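Long-range contacts in cysteine synthase (Helicobacter pylori, PDB 6AHI), which catalyses the pyridoxal 5'-phosphate-dependent formation of L-cysteine and acetate from O-acetyl-L-serine and hydrogen sulfide, and also acts as a cystathionine beta-synthase: residues 205-211 with 224-230; 218-222 with 244-250. All coordinates share one frame; numbering follows the deposited sequence.

Contact 1: 205-211 with 224-230; sequences EPEGSIL and IGVEFIP
Ser209 reaches across to the backbone of Val226, whose N-H meets Ser209 OG at 2.7 Å in an almost straight bond (176°). With OG turned anti to its own backbone nitrogen (chi1 -172°), the hydroxyl is directed to the facing chain, and a weak, bent bond from Ile210 N to Val226 O, 3.2 Å long, grips the other polar backbone atom of Val226. The type II turn from Pro206 to Ser209 sets up this approach. At the first residue of the turn, the Pro206 ring lies against the backbone of Gly225, and its CD is pressed to 3.4 Å from Gly225 CA, tighter than a usual carbon contact. Ile224 lays its CG1 branch beside the same CD.

Beyond the turn the contact becomes apolar. Val226 turns CG2 against the side chains of both Ile210 and Leu211, which run roughly perpendicular to its own; CG2 lies 3.8 Å from Ile210 CD1 and 3.7 Å from Leu211 CG. The tip of Ile229 closes this cluster, its CD1 meeting Leu211 CD2 at 3.8 Å, while Ile210 CG1 rests over the Glu227-Phe228 peptide. Glu205 ties the two ends of the turn region together: its OE1 accepts from Leu211 N, and its OE2 bonds to Thr243 of the adjacent strand.

Strand 200-206 thus ends in a turn covered by the returning loop. On one side it pairs with strand 240-244; Ile224 packs on Ser267 and Ala270 of helix 266-281, and Val226 on Ile179, just after strand 174-178.

Contact 2: 218-222 with 244-250; sequences PHEIE and ISDEEGF
The bend at 219-221 faces the start of helix 246-260, with Ile221 and Asp246 the nearest pair at 5.9 Å between CA atoms. Asp246 spreads its carboxylate across two successive N-H groups: OD2 accepts from Glu220 N at 2.7 Å and OD1 from Ile221 N at 3.0 Å. Both donors stand well above the carboxylate plane, by 41° and 54°, yet the bonds themselves are fairly straight. His219 spans the bend, its ND1 giving a hydrogen bond to Ile221 O in the plane of its ring.

Glu220, extended with CG anti to its backbone nitrogen, passes the CE2-CZ rim of Phe250 and brings OE1 over one face, 3.2 Å above the ring plane, with the carboxylate and ring planes 54° apart. Ile221 and Phe250 lie alongside each other, pointing opposite ways, with Ile221 CG1 near CE2 of the ring; Ile221 CD1 sits 3.7 Å from Ser245 O and approaches Gly249, where the helix has no side chain.

Ser245 is the helix N-cap, accepting from Glu248 N through OG. A loop is thus clipped to the junction between strand 240-244 and helix 246-260, at the larger sheet's edge in this fold-type II pyridoxal-phosphate enzyme; Ile221 also packs near Ser267, a probable cofactor-binding residue.

The two contacts interleave along the chain and touch directly, since the backbone of Ile244 bonds to that of Glu205 and Glu207. Both fasten parts of the long loop between strands 200-206 and 240-244 to the ends of these neighbours, and each mixes buried with exposed residues. Contact 1 is the larger, burying 418 Å² against 305 Å², and is chiefly aliphatic packing beyond one short bond to a serine oxygen and a weak backbone one. Contact 2 is more polar, gripping backbone amides with a carboxylate at a helix start. Pro206 connects them by packing on His219 and Ile221, and Glu207 by accepting from Asp246 N. The apolar end of contact 1 runs out to exposed Ile229; in contact 2 Ile221 is buried and Glu220 lies at the surface.

Contact 1: 205-211 with 224-230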
loop_
_atom_site.group_PDB
_atom_site.type_symbol
_atom_site.label_atom_id
_atom_site.label_comp_id
_atom_site.label_asym_id
_atom_site.label_seq_id
_atom_site.Cartn_x
_atom_site.Cartn_y
_atom_site.Cartn_z
ATOM N N GLU A 205 -19.547 -14.554 3.743
ATOM C CA GLU A 205 -20.091 -14.244 2.434
ATOM C C GLU A 205 -20.952 -12.998 2.576
ATOM O O GLU A 205 -21.498 -12.729 3.646
ATOM C CB GLU A 205 -20.943 -15.405 1.910
ATOM C CG GLU A 205 -22.122 -15.737 2.827
ATOM C CD GLU A 205 -23.228 -16.626 2.269
ATOM O OE1 GLU A 205 -23.059 -17.121 1.137
ATOM O OE2 GLU A 205 -24.248 -16.832 2.986
ATOM N N PRO A 206 -21.101 -12.212 1.500
ATOM C CA PRO A 206 -22.047 -11.099 1.482
ATOM C C PRO A 206 -23.470 -11.595 1.191
ATOM O O PRO A 206 -23.643 -12.680 0.669
ATOM C CB PRO A 206 -21.534 -10.252 0.308
ATOM C CG PRO A 206 -21.021 -11.293 -0.662
ATOM C CD PRO A 206 -20.393 -12.363 0.219
ATOM N N GLU A 207 -24.462 -10.769 1.536
ATOM C CA GLU A 207 -25.858 -10.974 1.105
ATOM C C GLU A 207 -25.841 -11.176 -0.407
ATOM O O GLU A 207 -25.063 -10.525 -1.116
ATOM C CB GLU A 207 -26.754 -9.795 1.497
ATOM C CG GLU A 207 -26.320 -8.475 0.868
ATOM C CD GLU A 207 -27.277 -7.309 1.080
ATOM O OE1 GLU A 207 -28.513 -7.575 1.137
ATOM O OE2 GLU A 207 -26.807 -6.143 1.140
ATOM N N GLY A 208 -26.681 -12.116 -0.870
ATOM C CA GLY A 208 -26.778 -12.478 -2.270
ATOM C C GLY A 208 -25.826 -13.591 -2.672
ATOM O O GLY A 208 -25.789 -13.982 -3.843
ATOM N N SER A 209 -25.052 -14.104 -1.707
ATOM C CA SER A 209 -24.291 -15.346 -1.846
ATOM C C SER A 209 -25.158 -16.495 -1.290
ATOM O O SER A 209 -26.063 -16.239 -0.510
ATOM C CB SER A 209 -22.962 -15.183 -1.115
ATOM O OG SER A 209 -22.074 -16.259 -1.345
ATOM N N ILE A 210 -24.857 -17.755 -1.620
ATOM C CA ILE A 210 -25.838 -18.873 -1.384
ATOM C C ILE A 210 -25.470 -19.812 -0.216
ATOM O O ILE A 210 -26.217 -20.732 0.056
ATOM C CB ILE A 210 -26.056 -19.682 -2.686
ATOM C CG1 ILE A 210 -24.738 -20.201 -3.282
ATOM C CG2 ILE A 210 -26.858 -18.864 -3.684
ATOM C CD1 ILE A 210 -24.037 -21.241 -2.436
ATOM N N LEU A 211 -24.353 -19.592 0.496
ATOM C CA LEU A 211 -23.822 -20.645 1.410
ATOM C C LEU A 211 -24.783 -20.910 2.578
ATOM O O LEU A 211 -24.865 -22.046 3.050
ATOM C CB LEU A 211 -22.419 -20.262 1.895
ATOM C CG LEU A 211 -21.307 -20.386 0.840
ATOM C CD1 LEU A 211 -20.002 -19.762 1.310
ATOM C CD2 LEU A 211 -21.079 -21.831 0.447
ATOM N N ILE A 224 -15.604 -11.312 -2.304
ATOM C CA ILE A 224 -16.183 -12.479 -1.673
ATOM C C ILE A 224 -17.604 -12.651 -2.208
ATOM O O ILE A 224 -18.191 -11.724 -2.711
ATOM C CB ILE A 224 -16.161 -12.395 -0.125
ATOM C CG1 ILE A 224 -16.945 -11.187 0.389
ATOM C CG2 ILE A 224 -14.737 -12.403 0.408
ATOM C CD1 ILE A 224 -17.237 -11.226 1.864
ATOM N N GLY A 225 -18.141 -13.852 -2.035
ATOM C CA GLY A 225 -19.454 -14.219 -2.525
ATOM C C GLY A 225 -19.339 -15.337 -3.525
ATOM O O GLY A 225 -18.409 -15.338 -4.354
ATOM N N VAL A 226 -20.260 -16.296 -3.408
ATOM C CA VAL A 226 -20.348 -17.411 -4.315
ATOM C C VAL A 226 -21.804 -17.542 -4.780
ATOM O O VAL A 226 -22.774 -17.225 -4.051
ATOM C CB VAL A 226 -19.859 -18.716 -3.660
ATOM C CG1 VAL A 226 -18.512 -18.529 -2.995
ATOM C CG2 VAL A 226 -20.862 -19.253 -2.668
ATOM N N GLU A 227 -21.937 -18.043 -5.999
ATOM C CA GLU A 227 -23.244 -18.362 -6.596
ATOM C C GLU A 227 -23.494 -19.881 -6.586
ATOM O O GLU A 227 -24.567 -20.322 -7.024
ATOM C CB GLU A 227 -23.327 -17.801 -8.015
ATOM C CG GLU A 227 -23.021 -16.313 -8.082
ATOM C CD GLU A 227 -23.338 -15.622 -9.401
ATOM O OE1 GLU A 227 -24.468 -15.805 -9.911
ATOM O OE2 GLU A 227 -22.450 -14.894 -9.919
ATOM N N PHE A 228 -22.522 -20.654 -6.081
ATOM C CA PHE A 228 -22.522 -22.106 -5.970
ATOM C C PHE A 228 -21.461 -22.536 -4.944
ATOM O O PHE A 228 -20.598 -21.737 -4.561
ATOM C CB PHE A 228 -22.242 -22.755 -7.339
ATOM C CG PHE A 228 -21.004 -22.254 -8.050
ATOM C CD1 PHE A 228 -19.737 -22.569 -7.580
ATOM C CD2 PHE A 228 -21.111 -21.505 -9.208
ATOM C CE1 PHE A 228 -18.605 -22.128 -8.246
ATOM C CE2 PHE A 228 -19.973 -21.051 -9.864
ATOM C CZ PHE A 228 -18.724 -21.358 -9.377
ATOM N N ILE A 229 -21.504 -23.809 -4.540
ATOM C CA ILE A 229 -20.554 -24.382 -3.543
ATOM C C ILE A 229 -19.165 -24.473 -4.175
ATOM O O ILE A 229 -19.007 -25.068 -5.233
ATOM C CB ILE A 229 -21.008 -25.774 -3.046
ATOM C CG1 ILE A 229 -22.417 -25.783 -2.442
ATOM C CG2 ILE A 229 -19.974 -26.333 -2.076
ATOM C CD1 ILE A 229 -22.621 -24.847 -1.252
ATOM N N PRO A 230 -18.119 -23.861 -3.574
ATOM C CA PRO A 230 -16.728 -24.117 -3.966
ATOM C C PRO A 230 -16.354 -25.588 -3.842
ATOM O O PRO A 230 -16.819 -26.270 -2.930
ATOM C CB PRO A 230 -15.900 -23.311 -2.952
ATOM C CG PRO A 230 -16.846 -22.219 -2.538
ATOM C CD PRO A 230 -18.213 -22.878 -2.483
#

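Contact 2: 218-222 with 244-250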
loop_
_atom_site.group_PDB
_atom_site.type_symbol
_atom_site.label_atom_id
_atom_site.label_comp_id
_atom_site.label_asym_id
_atom_site.label_seq_id
_atom_site.Cartn_x
_atom_site.Cartn_y
_atom_site.Cartn_z
ATOM N N PRO A 218 -26.852 -9.746 -6.679
ATOM C CA PRO A 218 -25.658 -8.907 -6.635
ATOM C C PRO A 218 -25.428 -8.280 -5.247
ATOM O O PRO A 218 -26.301 -8.239 -4.384
ATOM C CB PRO A 218 -25.915 -7.857 -7.730
ATOM C CG PRO A 218 -27.421 -7.808 -7.868
ATOM C CD PRO A 218 -27.924 -9.197 -7.525
ATOM N N HIS A 219 -24.207 -7.813 -5.037
ATOM C CA HIS A 219 -23.752 -7.280 -3.765
ATOM C C HIS A 219 -22.629 -6.288 -4.068
ATOM O O HIS A 219 -21.831 -6.547 -4.948
ATOM C CB HIS A 219 -23.299 -8.424 -2.834
ATOM C CG HIS A 219 -22.338 -9.387 -3.462
ATOM N ND1 HIS A 219 -20.978 -9.135 -3.539
ATOM C CD2 HIS A 219 -22.538 -10.587 -4.061
ATOM C CE1 HIS A 219 -20.387 -10.130 -4.174
ATOM N NE2 HIS A 219 -21.319 -11.032 -4.501
ATOM N N GLU A 220 -22.586 -5.161 -3.351
ATOM C CA GLU A 220 -21.505 -4.179 -3.545
ATOM C C GLU A 220 -20.193 -4.675 -2.914
ATOM O O GLU A 220 -19.121 -4.291 -3.386
ATOM C CB GLU A 220 -21.845 -2.797 -2.980
ATOM C CG GLU A 220 -20.903 -1.718 -3.530
ATOM C CD GLU A 220 -21.108 -0.256 -3.141
ATOM O OE1 GLU A 220 -21.237 0.045 -1.922
ATOM O OE2 GLU A 220 -21.089 0.595 -4.066
ATOM N N ILE A 221 -20.247 -5.489 -1.849
ATOM C CA ILE A 221 -18.972 -6.021 -1.284
ATOM C C ILE A 221 -18.221 -6.720 -2.421
ATOM O O ILE A 221 -18.821 -7.489 -3.155
ATOM C CB ILE A 221 -19.197 -6.965 -0.085
ATOM C CG1 ILE A 221 -19.753 -6.204 1.121
ATOM C CG2 ILE A 221 -17.907 -7.702 0.287
ATOM C CD1 ILE A 221 -20.408 -7.070 2.181
ATOM N N GLU A 222 -16.916 -6.452 -2.523
ATOM C CA GLU A 222 -16.084 -6.939 -3.606
ATOM C C GLU A 222 -15.055 -7.960 -3.119
ATOM O O GLU A 222 -14.298 -7.703 -2.172
ATOM C CB GLU A 222 -15.328 -5.764 -4.224
ATOM C CG GLU A 222 -16.239 -4.709 -4.821
ATOM C CD GLU A 222 -15.787 -4.096 -6.131
ATOM O OE1 GLU A 222 -14.917 -4.685 -6.804
ATOM O OE2 GLU A 222 -16.310 -3.026 -6.468
ATOM N N ILE A 244 -23.127 -11.302 5.503
ATOM C CA ILE A 244 -22.976 -9.888 5.870
ATOM C C ILE A 244 -23.634 -9.027 4.796
ATOM O O ILE A 244 -23.334 -9.141 3.620
ATOM C CB ILE A 244 -21.487 -9.548 6.036
ATOM C CG1 ILE A 244 -20.815 -10.470 7.054
ATOM C CG2 ILE A 244 -21.301 -8.087 6.384
ATOM C CD1 ILE A 244 -21.427 -10.433 8.426
ATOM N N SER A 245 -24.544 -8.160 5.228
ATOM C CA SER A 245 -25.156 -7.183 4.320
ATOM C C SER A 245 -24.101 -6.176 3.854
ATOM O O SER A 245 -23.097 -5.948 4.533
ATOM C CB SER A 245 -26.297 -6.501 4.990
ATOM O OG SER A 245 -25.849 -5.681 6.051
ATOM N N ASP A 246 -24.334 -5.585 2.682
ATOM C CA ASP A 246 -23.496 -4.539 2.179
ATOM C C ASP A 246 -23.474 -3.386 3.179
ATOM O O ASP A 246 -22.417 -2.824 3.416
ATOM C CB ASP A 246 -23.975 -4.037 0.811
ATOM C CG ASP A 246 -23.663 -4.996 -0.322
ATOM O OD1 ASP A 246 -22.716 -5.795 -0.156
ATOM O OD2 ASP A 246 -24.370 -4.939 -1.366
ATOM N N GLU A 247 -24.635 -3.028 3.740
ATOM C CA GLU A 247 -24.692 -1.918 4.691
ATOM C C GLU A 247 -23.722 -2.170 5.860
ATOM O O GLU A 247 -22.980 -1.298 6.261
ATOM C CB GLU A 247 -26.106 -1.699 5.233
ATOM C CG GLU A 247 -26.346 -0.268 5.685
ATOM C CD GLU A 247 -26.547 0.781 4.593
ATOM O OE1 GLU A 247 -26.511 0.455 3.373
ATOM O OE2 GLU A 247 -26.767 1.950 4.960
ATOM N N GLU A 248 -23.752 -3.375 6.415
ATOM C CA GLU A 248 -22.936 -3.692 7.587
ATOM C C GLU A 248 -21.446 -3.783 7.203
ATOM O O GLU A 248 -20.589 -3.295 7.925
ATOM C CB GLU A 248 -23.443 -4.966 8.250
ATOM C CG GLU A 248 -23.090 -5.040 9.720
ATOM C CD GLU A 248 -23.731 -6.183 10.493
ATOM O OE1 GLU A 248 -23.952 -7.258 9.888
ATOM O OE2 GLU A 248 -23.983 -6.006 11.712
ATOM N N GLY A 249 -21.145 -4.415 6.072
ATOM C CA GLY A 249 -19.773 -4.601 5.615
ATOM C C GLY A 249 -19.090 -3.275 5.295
ATOM O O GLY A 249 -17.957 -3.048 5.681
ATOM N N PHE A 250 -19.792 -2.376 4.605
ATOM C CA PHE A 250 -19.242 -1.080 4.281
ATOM C C PHE A 250 -19.134 -0.222 5.557
ATOM O O PHE A 250 -18.197 0.549 5.702
ATOM C CB PHE A 250 -20.025 -0.410 3.138
ATOM C CG PHE A 250 -19.570 -0.846 1.767
ATOM C CD1 PHE A 250 -18.467 -0.252 1.162
ATOM C CD2 PHE A 250 -20.181 -1.909 1.112
ATOM C CE1 PHE A 250 -18.012 -0.673 -0.083
ATOM C CE2 PHE A 250 -19.740 -2.318 -0.144
ATOM C CZ PHE A 250 -18.665 -1.696 -0.749
#